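PDB 3B9O: alkane monooxygenase from Geobacillus thermodenitrificans, which belongs to the luciferase-like monooxygenase family, has the TIM-barrel fold of that family, and binds flavin mononucleotide. Local coordinates for residues A[6-11]-A[50-55]. Numbering follows the deposited sequence.
Sequences HINAFE and KFDALF
Both His6 and Asp52 carry CG beside the backbone N and opposite the carbonyl carbon, which turns imidazole and carboxylate toward each other where strand 6-12 begins and just before strand 53-57. Asp52 OD2 accepts from His6 ND1 through its syn lone pair, at 2.5 Å, while ring and carboxylate stand almost perpendicular, 86° apart. A water donates to the same OD2 and to Asn8 OD1, bridging carboxylate and amide. Asp52 OD1 receives only a weak bond from Ile7 N and forms a salt bridge with Arg404, which probably helps to keep the carboxylate charged.

Beyond this polar end the chains run as parallel strands. Ala53 O accepts from Ala9 N at 2.8 Å, Ala9 O from Phe55 N at 2.7 Å and Phe55 O from Glu11 N at 2.8 Å, so Ala9 is held through both its N and O. On the side of Ala9 and Leu54, Phe51 turns its ring back toward strand 6-12: Ile7 CG2 lies over one face, 4.0 Å from the ring centroid in a CH-pi contact, and Ala9 CB packs against CD2 and CE2. Leu54 CD2 comes within 3.5 Å of Glu11 CB. On the other side Phe10 and Phe55 extend alongside each other, with Phe10 CE1 3.6 Å from Phe55 CD2 and the rings inclined at 60°; Asn8 ND2, bonded to Asn376 and Tyr225, lies at the Phe55 ring edge.

These are neighbouring strands of the parallel barrel, joined by the beta-alpha-beta crossover through helix 36-48. Phe10 and Phe55 face the barrel interior, the Phe10 side chain about 5 Å from FMN. Ala9 and Leu54 pack outward on Leu46 of that helix, helix 384-399 covers Ile7 and Phe51, and strand 374-378 pairs with the other edge of 6-12.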
ATOM      1  N   HIS A   6      10.524   9.870  -0.743  1.00 17.67           N
ATOM      2  CA  HIS A   6      10.075   8.649  -1.425  1.00 19.38           C
ATOM      3  C   HIS A   6       8.671   8.855  -2.041  1.00 22.69           C
ATOM      4  O   HIS A   6       7.761   9.362  -1.395  1.00 17.71           O
ATOM      5  CB  HIS A   6      10.121   7.429  -0.481  1.00 15.33           C
ATOM      6  CG  HIS A   6      11.485   7.125   0.067  1.00 22.68           C
ATOM      7  ND1 HIS A   6      12.413   6.353  -0.609  1.00 17.57           N
ATOM      8  CD2 HIS A   6      12.056   7.440   1.255  1.00 23.74           C
ATOM      9  CE1 HIS A   6      13.512   6.253   0.120  1.00 32.68           C
ATOM     10  NE2 HIS A   6      13.323   6.906   1.252  1.00 23.74           N
ATOM     11  N   ILE A   7       8.483   8.485  -3.304  1.00 17.01           N
ATOM     12  CA  ILE A   7       7.174   8.630  -3.905  1.00 13.98           C
ATOM     13  C   ILE A   7       6.702   7.315  -4.512  1.00 21.40           C
ATOM     14  O   ILE A   7       7.399   6.723  -5.353  1.00 20.36           O
ATOM     15  CB  ILE A   7       7.132   9.786  -4.932  1.00 20.51           C
ATOM     16  CG1 ILE A   7       7.327  11.145  -4.207  1.00 21.81           C
ATOM     17  CG2 ILE A   7       5.789   9.823  -5.667  1.00 17.61           C
ATOM     18  CD1 ILE A   7       7.690  12.267  -5.090  1.00 44.35           C
ATOM     19  N   ASN A   8       5.521   6.880  -4.076  1.00 17.44           N
ATOM     20  CA  ASN A   8       4.824   5.731  -4.649  1.00 14.53           C
ATOM     21  C   ASN A   8       3.590   6.157  -5.454  1.00 14.03           C
ATOM     22  O   ASN A   8       2.906   7.117  -5.084  1.00 16.33           O
ATOM     23  CB  ASN A   8       4.327   4.798  -3.555  1.00 13.49           C
ATOM     24  CG  ASN A   8       5.432   4.249  -2.695  1.00 17.20           C
ATOM     25  OD1 ASN A   8       6.590   4.163  -3.114  1.00 17.33           O
ATOM     26  ND2 ASN A   8       5.072   3.853  -1.477  1.00 15.88           N
ATOM     27  N   ALA A   9       3.303   5.413  -6.512  1.00 16.53           N
ATOM     28  CA  ALA A   9       2.113   5.595  -7.330  1.00 15.37           C
ATOM     29  C   ALA A   9       1.014   4.752  -6.724  1.00 12.02           C
ATOM     30  O   ALA A   9       1.176   3.542  -6.583  1.00 15.54           O
ATOM     31  CB  ALA A   9       2.420   5.154  -8.737  1.00  9.56           C
ATOM     32  N   PHE A  10      -0.080   5.379  -6.324  1.00 14.22           N
ATOM     33  CA  PHE A  10      -1.185   4.670  -5.676  1.00 10.94           C
ATOM     34  C   PHE A  10      -2.179   4.144  -6.720  1.00 19.82           C
ATOM     35  O   PHE A  10      -2.761   4.906  -7.529  1.00 16.50           O
ATOM     36  CB  PHE A  10      -1.902   5.570  -4.678  1.00 10.36           C
ATOM     37  CG  PHE A  10      -2.776   4.852  -3.707  1.00 16.34           C
ATOM     38  CD1 PHE A  10      -2.361   3.669  -3.105  1.00 20.74           C
ATOM     39  CD2 PHE A  10      -4.019   5.390  -3.353  1.00 14.74           C
ATOM     40  CE1 PHE A  10      -3.174   3.013  -2.185  1.00 21.34           C
ATOM     41  CE2 PHE A  10      -4.829   4.740  -2.401  1.00 13.89           C
ATOM     42  CZ  PHE A  10      -4.409   3.581  -1.816  1.00 14.92           C
ATOM     43  N   GLU A  11      -2.396   2.838  -6.683  1.00 11.41           N
ATOM     44  CA  GLU A  11      -3.167   2.193  -7.755  1.00 11.76           C
ATOM     45  C   GLU A  11      -4.002   1.041  -7.200  1.00 12.58           C
ATOM     46  O   GLU A  11      -3.846   0.645  -6.055  1.00 12.77           O
ATOM     47  CB  GLU A  11      -2.152   1.726  -8.837  1.00 16.84           C
ATOM     48  CG  GLU A  11      -2.652   1.252 -10.169  1.00 26.59           C
ATOM     49  CD  GLU A  11      -3.737   2.134 -10.841  1.00 20.14           C
ATOM     50  OE1 GLU A  11      -4.894   2.053 -10.431  1.00 16.70           O
ATOM     51  OE2 GLU A  11      -3.451   2.841 -11.808  1.00 15.87           O
ATOM     52  N   LYS A  50      11.124   8.121 -12.114  1.00 19.25           N
ATOM     53  CA  LYS A  50      11.945   7.695 -10.941  1.00 13.01           C
ATOM     54  C   LYS A  50      11.156   7.359  -9.669  1.00 17.25           C
ATOM     55  O   LYS A  50      11.712   7.428  -8.569  1.00 18.19           O
ATOM     56  CB  LYS A  50      13.097   8.693 -10.606  1.00 18.56           C
ATOM     57  CG  LYS A  50      13.786   9.258 -11.834  1.00 21.34           C
ATOM     58  CD  LYS A  50      14.617   8.216 -12.543  1.00 23.28           C
ATOM     59  CE  LYS A  50      15.175   8.810 -13.842  1.00 26.25           C
ATOM     60  NZ  LYS A  50      15.988   7.787 -14.534  1.00 24.57           N
ATOM     61  N   PHE A  51       9.884   6.991  -9.810  1.00 13.84           N
ATOM     62  CA  PHE A  51       9.093   6.614  -8.643  1.00 14.73           C
ATOM     63  C   PHE A  51       9.762   5.466  -7.865  1.00 14.27           C
ATOM     64  O   PHE A  51      10.287   4.572  -8.479  1.00 16.51           O
ATOM     65  CB  PHE A  51       7.690   6.153  -9.095  1.00 11.84           C
ATOM     66  CG  PHE A  51       6.674   7.277  -9.211  1.00 19.96           C
ATOM     67  CD1 PHE A  51       6.884   8.349 -10.083  1.00 27.01           C
ATOM     68  CD2 PHE A  51       5.497   7.246  -8.471  1.00 16.79           C
ATOM     69  CE1 PHE A  51       5.939   9.379 -10.198  1.00 28.52           C
ATOM     70  CE2 PHE A  51       4.536   8.243  -8.603  1.00 14.89           C
ATOM     71  CZ  PHE A  51       4.758   9.308  -9.479  1.00 20.98           C
ATOM     72  N   ASP A  52       9.713   5.475  -6.534  1.00 14.62           N
ATOM     73  CA  ASP A  52      10.110   4.289  -5.755  1.00 15.77           C
ATOM     74  C   ASP A  52       9.321   3.030  -6.150  1.00 22.94           C
ATOM     75  O   ASP A  52       9.901   1.955  -6.385  1.00 17.37           O
ATOM     76  CB  ASP A  52       9.840   4.460  -4.262  1.00 13.45           C
ATOM     77  CG  ASP A  52      10.816   5.402  -3.564  1.00 20.34           C
ATOM     78  OD1 ASP A  52      11.112   6.474  -4.116  1.00 30.49           O
ATOM     79  OD2 ASP A  52      11.199   5.118  -2.413  1.00 21.72           O
ATOM     80  N   ALA A  53       8.000   3.155  -6.155  1.00 16.46           N
ATOM     81  CA  ALA A  53       7.162   1.951  -6.288  1.00 16.69           C
ATOM     82  C   ALA A  53       5.775   2.238  -6.840  1.00 21.20           C
ATOM     83  O   ALA A  53       5.289   3.403  -6.836  1.00 15.61           O
ATOM     84  CB  ALA A  53       7.074   1.207  -4.924  1.00 10.49           C
ATOM     85  N   LEU A  54       5.153   1.162  -7.311  1.00 13.05           N
ATOM     86  CA  LEU A  54       3.733   1.112  -7.591  1.00 13.95           C
ATOM     87  C   LEU A  54       3.100   0.453  -6.383  1.00 12.79           C
ATOM     88  O   LEU A  54       3.471  -0.682  -6.057  1.00 15.29           O
ATOM     89  CB  LEU A  54       3.512   0.214  -8.806  1.00  9.99           C
ATOM     90  CG  LEU A  54       2.233   0.306  -9.647  1.00 25.51           C
ATOM     91  CD1 LEU A  54       1.610  -0.983  -9.963  1.00 24.76           C
ATOM     92  CD2 LEU A  54       1.244   1.465  -9.415  1.00 11.13           C
ATOM     93  N   PHE A  55       2.152   1.141  -5.735  1.00 12.59           N
ATOM     94  CA  PHE A  55       1.516   0.633  -4.506  1.00 15.17           C
ATOM     95  C   PHE A  55       0.090   0.229  -4.871  1.00 12.09           C
ATOM     96  O   PHE A  55      -0.733   1.076  -5.237  1.00 15.27           O
ATOM     97  CB  PHE A  55       1.546   1.721  -3.391  1.00 15.72           C
ATOM     98  CG  PHE A  55       1.028   1.263  -2.035  1.00 15.91           C
ATOM     99  CD1 PHE A  55       1.857   1.298  -0.920  1.00 30.73           C
ATOM    100  CD2 PHE A  55      -0.280   0.826  -1.861  1.00 38.11           C
ATOM    101  CE1 PHE A  55       1.385   0.893   0.365  1.00 23.37           C
ATOM    102  CE2 PHE A  55      -0.758   0.388  -0.576  1.00 35.11           C
ATOM    103  CZ  PHE A  55       0.074   0.443   0.526  1.00 17.31           C
TER
HETATM  104  O   HOH W   1       8.745   3.805  -1.420  1.00 18.16           O